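Local coordinates for protein HAD-superfamily hydrolase, subfamily IA, variant 1 (Ehrlichia chaffeensis, PDB 3KZX) that probably hydrolyses 2-phosphoglycolate to glycolate and phosphate, as a phosphatase of the HAD-like hydrolase superfamily, at residues I158-T170 and I187-L199. Residues are numbered along the deposited sequence; the frame is centred on the assembly and turned at random.
Sequences IKPSPEPVLAALT and ISDIQSAIEAGCL
Lys-159 spans the gap to Asp-189 with its long chain, and the resulting salt bridge is short, 2.6 Å from NZ to OD1. The bond uses the syn lone pair of OD1, and a bend at chi3 (-63°) brings the ammonium there. Ser-192 makes the second polar link: with OG anti to its own backbone N (chi1 179°), the hydroxyl donates to Ser-161 O at 2.9 Å, approaching from above the carbonyl plane. Small enough for a tight helix face, Ser-192 also lets Pro-160 O come within 3.3 Å of its CA in a CA-H...O contact. Four residues on, Ala-196 offers only a methyl, against which Val-165 CG1 packs at 3.6 Å and Pro-162 CB at 3.9 Å. Deeper still, Leu-169 CD1 lies 3.6 Å from the sulfur of Cys-198, whose N-H closes the Schellman motif around Gly-197.

Helices 163-172 and 187-195, just before and after strand 180-184, lie side by side against it in the Rossmann-like HAD core, and Lys-159 and Asp-189 sit where the HAD motif III lysine and a motif IV acid are expected. Lys-159 NZ also bridges to Asp-31, which opens the DxxxT signature of motif I, and bonds Val-125 O. Its backbone N is held by Asn-127, while a cis peptide before Pro-160 turns the chain sharply. Ser-161 OG caps helix 163-172 by accepting from Glu-163 N at 3.0 Å, and Ser-186 OG receives Asp-189 N.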
ATOM      1  N   ILE A 158       1.550  13.235   7.402  1.00  7.93           N
ATOM      2  CA  ILE A 158       1.193  11.998   6.673  1.00  8.20           C
ATOM      3  C   ILE A 158       1.023  12.360   5.197  1.00  7.13           C
ATOM      4  O   ILE A 158       0.932  13.535   4.865  1.00  6.35           O
ATOM      5  CB  ILE A 158      -0.107  11.346   7.257  1.00  8.63           C
ATOM      6  CG1 ILE A 158      -1.255  12.348   7.335  1.00  9.60           C
ATOM      7  CG2 ILE A 158       0.145  10.745   8.656  1.00 11.46           C
ATOM      8  CD1 ILE A 158      -2.638  11.726   7.777  1.00 11.58           C
ATOM      9  N   LYS A 159       0.971  11.359   4.318  1.00  6.40           N
ATOM     10  CA  LYS A 159       0.705  11.591   2.896  1.00  5.92           C
ATOM     11  C   LYS A 159      -0.659  12.237   2.848  1.00  6.14           C
ATOM     12  O   LYS A 159      -1.531  11.888   3.670  1.00  6.86           O
ATOM     13  CB  LYS A 159       0.738  10.265   2.110  1.00  5.71           C
ATOM     14  CG  LYS A 159       2.126   9.561   2.140  1.00  5.72           C
ATOM     15  CD  LYS A 159       2.074   8.173   1.464  1.00  4.55           C
ATOM     16  CE  LYS A 159       1.144   7.192   2.194  1.00  7.63           C
ATOM     17  NZ  LYS A 159       1.040   5.880   1.468  1.00  7.93           N
ATOM     18  N   PRO A 160      -0.855  13.199   1.929  1.00  5.70           N
ATOM     19  CA  PRO A 160      -0.031  13.546   0.744  1.00  6.05           C
ATOM     20  C   PRO A 160       1.175  14.481   0.969  1.00  6.20           C
ATOM     21  O   PRO A 160       1.812  14.886  -0.008  1.00  5.83           O
ATOM     22  CB  PRO A 160      -1.029  14.238  -0.166  1.00  5.17           C
ATOM     23  CG  PRO A 160      -1.948  14.900   0.786  1.00  5.59           C
ATOM     24  CD  PRO A 160      -2.112  13.963   1.941  1.00  6.63           C
ATOM     25  N   SER A 161       1.493  14.806   2.212  1.00  6.57           N
ATOM     26  CA  SER A 161       2.712  15.559   2.475  1.00  7.20           C
ATOM     27  C   SER A 161       3.869  14.756   1.902  1.00  6.21           C
ATOM     28  O   SER A 161       3.860  13.521   1.989  1.00  5.86           O
ATOM     29  CB  SER A 161       2.986  15.732   3.977  1.00  7.78           C
ATOM     30  OG  SER A 161       4.306  16.254   4.184  1.00  9.85           O
ATOM     31  N   PRO A 162       4.882  15.449   1.370  1.00  5.71           N
ATOM     32  CA  PRO A 162       6.112  14.782   0.952  1.00  6.43           C
ATOM     33  C   PRO A 162       7.002  14.291   2.096  1.00  6.79           C
ATOM     34  O   PRO A 162       7.866  13.425   1.872  1.00  7.40           O
ATOM     35  CB  PRO A 162       6.824  15.857   0.137  1.00  6.71           C
ATOM     36  CG  PRO A 162       6.420  17.116   0.797  1.00  6.03           C
ATOM     37  CD  PRO A 162       4.944  16.897   1.102  1.00  6.13           C
ATOM     38  N   GLU A 163       6.796  14.826   3.294  1.00  6.64           N
ATOM     39  CA  GLU A 163       7.676  14.547   4.427  1.00  7.35           C
ATOM     40  C   GLU A 163       7.943  13.056   4.711  1.00  6.90           C
ATOM     41  O   GLU A 163       9.099  12.685   4.948  1.00  7.03           O
ATOM     42  CB  GLU A 163       7.163  15.239   5.713  1.00  7.67           C
ATOM     43  CG  GLU A 163       8.082  15.040   6.947  1.00 11.39           C
ATOM     44  CD  GLU A 163       7.519  15.632   8.281  1.00 14.00           C
ATOM     45  OE1 GLU A 163       6.467  16.272   8.313  1.00 18.74           O
ATOM     46  OE2 GLU A 163       8.147  15.395   9.301  1.00 18.21           O
ATOM     47  N   PRO A 164       6.902  12.191   4.695  1.00  6.94           N
ATOM     48  CA  PRO A 164       7.163  10.767   4.931  1.00  6.94           C
ATOM     49  C   PRO A 164       8.036  10.102   3.867  1.00  6.99           C
ATOM     50  O   PRO A 164       8.823   9.184   4.195  1.00  7.22           O
ATOM     51  CB  PRO A 164       5.761  10.131   4.911  1.00  7.99           C
ATOM     52  CG  PRO A 164       4.820  11.201   5.103  1.00  7.57           C
ATOM     53  CD  PRO A 164       5.455  12.471   4.650  1.00  7.93           C
ATOM     54  N   VAL A 165       7.901  10.548   2.615  1.00  6.17           N
ATOM     55  CA  VAL A 165       8.733  10.058   1.529  1.00  6.52           C
ATOM     56  C   VAL A 165      10.165  10.521   1.731  1.00  6.84           C
ATOM     57  O   VAL A 165      11.095   9.738   1.571  1.00  7.31           O
ATOM     58  CB  VAL A 165       8.219  10.518   0.141  1.00  6.86           C
ATOM     59  CG1 VAL A 165       9.252  10.220  -0.940  1.00  5.97           C
ATOM     60  CG2 VAL A 165       6.838   9.843  -0.159  1.00  8.04           C
ATOM     61  N   LEU A 166      10.338  11.800   2.044  1.00  5.91           N
ATOM     62  CA  LEU A 166      11.647  12.351   2.241  1.00  6.93           C
ATOM     63  C   LEU A 166      12.329  11.695   3.453  1.00  7.15           C
ATOM     64  O   LEU A 166      13.543  11.539   3.459  1.00  6.52           O
ATOM     65  CB  LEU A 166      11.597  13.879   2.371  1.00  6.29           C
ATOM     66  CG  LEU A 166      11.157  14.651   1.107  1.00  7.44           C
ATOM     67  CD1 LEU A 166      11.063  16.173   1.341  1.00  8.44           C
ATOM     68  CD2 LEU A 166      12.107  14.294  -0.011  1.00  6.71           C
ATOM     69  N   ALA A 167      11.544  11.304   4.461  1.00  7.68           N
ATOM     70  CA  ALA A 167      12.063  10.620   5.616  1.00  7.85           C
ATOM     71  C   ALA A 167      12.635   9.262   5.254  1.00  8.98           C
ATOM     72  O   ALA A 167      13.742   8.936   5.696  1.00  8.38           O
ATOM     73  CB  ALA A 167      11.011  10.492   6.715  1.00  8.08           C
ATOM     74  N   ALA A 168      11.891   8.472   4.473  1.00  8.09           N
ATOM     75  CA  ALA A 168      12.402   7.172   4.004  1.00  9.10           C
ATOM     76  C   ALA A 168      13.709   7.346   3.235  1.00  8.90           C
ATOM     77  O   ALA A 168      14.683   6.578   3.427  1.00  9.39           O
ATOM     78  CB  ALA A 168      11.343   6.459   3.121  1.00  7.11           C
ATOM     79  N   LEU A 169      13.754   8.355   2.372  1.00  8.01           N
ATOM     80  CA  LEU A 169      14.947   8.576   1.523  1.00  8.86           C
ATOM     81  C   LEU A 169      16.148   9.036   2.349  1.00  9.71           C
ATOM     82  O   LEU A 169      17.275   8.600   2.092  1.00  9.99           O
ATOM     83  CB  LEU A 169      14.654   9.570   0.395  1.00  8.38           C
ATOM     84  CG  LEU A 169      13.680   9.090  -0.688  1.00  9.52           C
ATOM     85  CD1 LEU A 169      13.229  10.271  -1.610  1.00  8.66           C
ATOM     86  CD2 LEU A 169      14.303   7.963  -1.551  1.00 10.33           C
ATOM     87  N   THR A 170      15.904   9.869   3.366  1.00 10.05           N
ATOM     88  CA  THR A 170      16.953  10.207   4.322  1.00 10.90           C
ATOM     89  C   THR A 170      17.503   8.923   4.986  1.00 11.90           C
ATOM     90  O   THR A 170      18.741   8.737   5.074  1.00 10.40           O
ATOM     91  CB  THR A 170      16.462  11.235   5.348  1.00 11.10           C
ATOM     92  OG1 THR A 170      16.156  12.432   4.661  1.00 10.99           O
ATOM     93  CG2 THR A 170      17.513  11.546   6.440  1.00 12.50           C
ATOM     94  N   ILE A 187      -4.257   8.639  -4.905  1.00  7.81           N
ATOM     95  CA  ILE A 187      -3.898  10.022  -5.213  1.00  7.79           C
ATOM     96  C   ILE A 187      -2.933  10.616  -4.197  1.00  6.67           C
ATOM     97  O   ILE A 187      -1.999  11.316  -4.574  1.00  5.43           O
ATOM     98  CB  ILE A 187      -5.139  10.934  -5.360  1.00  8.32           C
ATOM     99  CG1 ILE A 187      -6.132  10.440  -6.441  1.00 10.96           C
ATOM    100  CG2 ILE A 187      -4.693  12.416  -5.622  1.00  9.75           C
ATOM    101  CD1 ILE A 187      -5.545   9.648  -7.583  1.00 17.96           C
ATOM    102  N   SER A 188      -3.137  10.367  -2.903  1.00  7.05           N
ATOM    103  CA  SER A 188      -2.208  10.873  -1.915  1.00  7.76           C
ATOM    104  C   SER A 188      -0.789  10.311  -2.145  1.00  6.23           C
ATOM    105  O   SER A 188       0.192  11.013  -1.912  1.00  6.77           O
ATOM    106  CB  SER A 188      -2.687  10.669  -0.450  1.00  7.49           C
ATOM    107  OG  SER A 188      -2.826   9.319  -0.110  1.00 14.77           O
ATOM    108  N   ASP A 189      -0.672   9.058  -2.586  1.00  4.68           N
ATOM    109  CA  ASP A 189       0.652   8.515  -2.890  1.00  4.97           C
ATOM    110  C   ASP A 189       1.295   9.275  -4.053  1.00  5.54           C
ATOM    111  O   ASP A 189       2.461   9.641  -3.995  1.00  6.22           O
ATOM    112  CB  ASP A 189       0.588   7.025  -3.257  1.00  5.85           C
ATOM    113  CG  ASP A 189       0.252   6.160  -2.088  1.00  6.42           C
ATOM    114  OD1 ASP A 189       0.498   6.587  -0.935  1.00  7.25           O
ATOM    115  OD2 ASP A 189      -0.243   5.026  -2.294  1.00  8.00           O
ATOM    116  N   ILE A 190       0.518   9.485  -5.099  1.00  6.37           N
ATOM    117  CA  ILE A 190       0.983  10.199  -6.286  1.00  7.36           C
ATOM    118  C   ILE A 190       1.402  11.607  -5.937  1.00  7.43           C
ATOM    119  O   ILE A 190       2.473  12.047  -6.326  1.00  7.07           O
ATOM    120  CB  ILE A 190      -0.105  10.184  -7.385  1.00  6.73           C
ATOM    121  CG1 ILE A 190      -0.308   8.760  -7.907  1.00  8.52           C
ATOM    122  CG2 ILE A 190       0.232  11.130  -8.524  1.00  7.68           C
ATOM    123  CD1 ILE A 190      -1.539   8.617  -8.731  1.00 12.94           C
ATOM    124  N   GLN A 191       0.564  12.317  -5.191  1.00  7.65           N
ATOM    125  CA  GLN A 191       0.861  13.697  -4.812  1.00  8.26           C
ATOM    126  C   GLN A 191       2.125  13.769  -3.904  1.00  8.05           C
ATOM    127  O   GLN A 191       2.991  14.625  -4.088  1.00  7.77           O
ATOM    128  CB  GLN A 191      -0.389  14.258  -4.116  1.00  9.00           C
ATOM    129  CG  GLN A 191      -0.241  15.628  -3.503  1.00 14.51           C
ATOM    130  CD  GLN A 191      -0.403  16.746  -4.493  1.00 14.69           C
ATOM    131  OE1 GLN A 191      -0.020  17.879  -4.207  1.00 21.70           O
ATOM    132  NE2 GLN A 191      -0.971  16.449  -5.652  1.00 16.72           N
ATOM    133  N   SER A 192       2.238  12.867  -2.934  1.00  7.56           N
ATOM    134  CA  SER A 192       3.396  12.836  -2.052  1.00  7.61           C
ATOM    135  C   SER A 192       4.671  12.641  -2.886  1.00  8.29           C
ATOM    136  O   SER A 192       5.694  13.344  -2.700  1.00  8.59           O
ATOM    137  CB  SER A 192       3.187  11.722  -1.022  1.00  8.39           C
ATOM    138  OG  SER A 192       4.259  11.586  -0.117  1.00 12.13           O
ATOM    139  N   ALA A 193       4.606  11.713  -3.832  1.00  6.79           N
ATOM    140  CA  ALA A 193       5.756  11.435  -4.696  1.00  7.73           C
ATOM    141  C   ALA A 193       6.185  12.679  -5.463  1.00  8.15           C
ATOM    142  O   ALA A 193       7.367  13.048  -5.450  1.00  9.47           O
ATOM    143  CB  ALA A 193       5.399  10.342  -5.682  1.00  7.31           C
ATOM    144  N   ILE A 194       5.212  13.322  -6.123  1.00  8.83           N
ATOM    145  CA  ILE A 194       5.465  14.540  -6.923  1.00  8.70           C
ATOM    146  C   ILE A 194       6.019  15.670  -6.066  1.00  9.02           C
ATOM    147  O   ILE A 194       7.031  16.283  -6.442  1.00  8.19           O
ATOM    148  CB  ILE A 194       4.198  14.983  -7.666  1.00  9.26           C
ATOM    149  CG1 ILE A 194       3.798  13.961  -8.728  1.00  8.62           C
ATOM    150  CG2 ILE A 194       4.362  16.362  -8.356  1.00  9.15           C
ATOM    151  CD1 ILE A 194       2.479  14.326  -9.418  1.00 12.86           C
ATOM    152  N   GLU A 195       5.419  15.903  -4.886  1.00  8.84           N
ATOM    153  CA  GLU A 195       5.843  16.977  -3.964  0.50  8.99           C
ATOM    154  C   GLU A 195       7.259  16.686  -3.438  1.00  8.80           C
ATOM    155  O   GLU A 195       8.017  17.597  -3.102  1.00  7.31           O
ATOM    156  CB  GLU A 195       4.852  17.136  -2.780  0.50  9.61           C
ATOM    157  CG  GLU A 195       3.454  17.831  -3.119  0.50 10.92           C
ATOM    158  CD  GLU A 195       2.644  18.287  -1.879  0.50 11.90           C
ATOM    159  OE1 GLU A 195       1.406  17.999  -1.787  0.50 13.96           O
ATOM    160  OE2 GLU A 195       3.233  18.942  -0.994  0.50 10.60           O
ATOM    161  N   ALA A 196       7.609  15.404  -3.361  1.00  7.59           N
ATOM    162  CA  ALA A 196       8.944  14.977  -2.930  1.00  7.38           C
ATOM    163  C   ALA A 196      10.007  14.963  -4.029  1.00  8.87           C
ATOM    164  O   ALA A 196      11.154  14.697  -3.736  1.00  8.36           O
ATOM    165  CB  ALA A 196       8.890  13.585  -2.292  1.00  8.39           C
ATOM    166  N   GLY A 197       9.615  15.212  -5.269  1.00  8.51           N
ATOM    167  CA  GLY A 197      10.565  15.231  -6.393  1.00  9.52           C
ATOM    168  C   GLY A 197      10.864  13.856  -6.975  1.00  9.28           C
ATOM    169  O   GLY A 197      11.898  13.683  -7.662  1.00 10.34           O
ATOM    170  N   CYS A 198       9.980  12.900  -6.700  1.00  8.76           N
ATOM    171  CA  CYS A 198      10.150  11.500  -7.066  1.00  9.23           C
ATOM    172  C   CYS A 198       9.141  11.099  -8.160  1.00  8.54           C
ATOM    173  O   CYS A 198       8.288  11.889  -8.534  1.00  8.59           O
ATOM    174  CB  CYS A 198       9.995  10.615  -5.830  1.00  9.17           C
ATOM    175  SG  CYS A 198      11.226  10.903  -4.547  1.00 10.60           S
ATOM    176  N   LEU A 199       9.293   9.907  -8.716  1.00  6.89           N
ATOM    177  CA  LEU A 199       8.458   9.465  -9.811  1.00  7.89           C
ATOM    178  C   LEU A 199       7.344   8.593  -9.254  1.00  7.28           C
ATOM    179  O   LEU A 199       7.591   7.461  -8.793  1.00  6.31           O
ATOM    180  CB  LEU A 199       9.241   8.624 -10.836  1.00  7.33           C
ATOM    181  CG  LEU A 199       8.510   8.342 -12.139  1.00  9.48           C
ATOM    182  CD1 LEU A 199       8.395   9.628 -12.967  1.00  6.72           C
ATOM    183  CD2 LEU A 199       9.231   7.200 -12.937  1.00  9.42           C
TER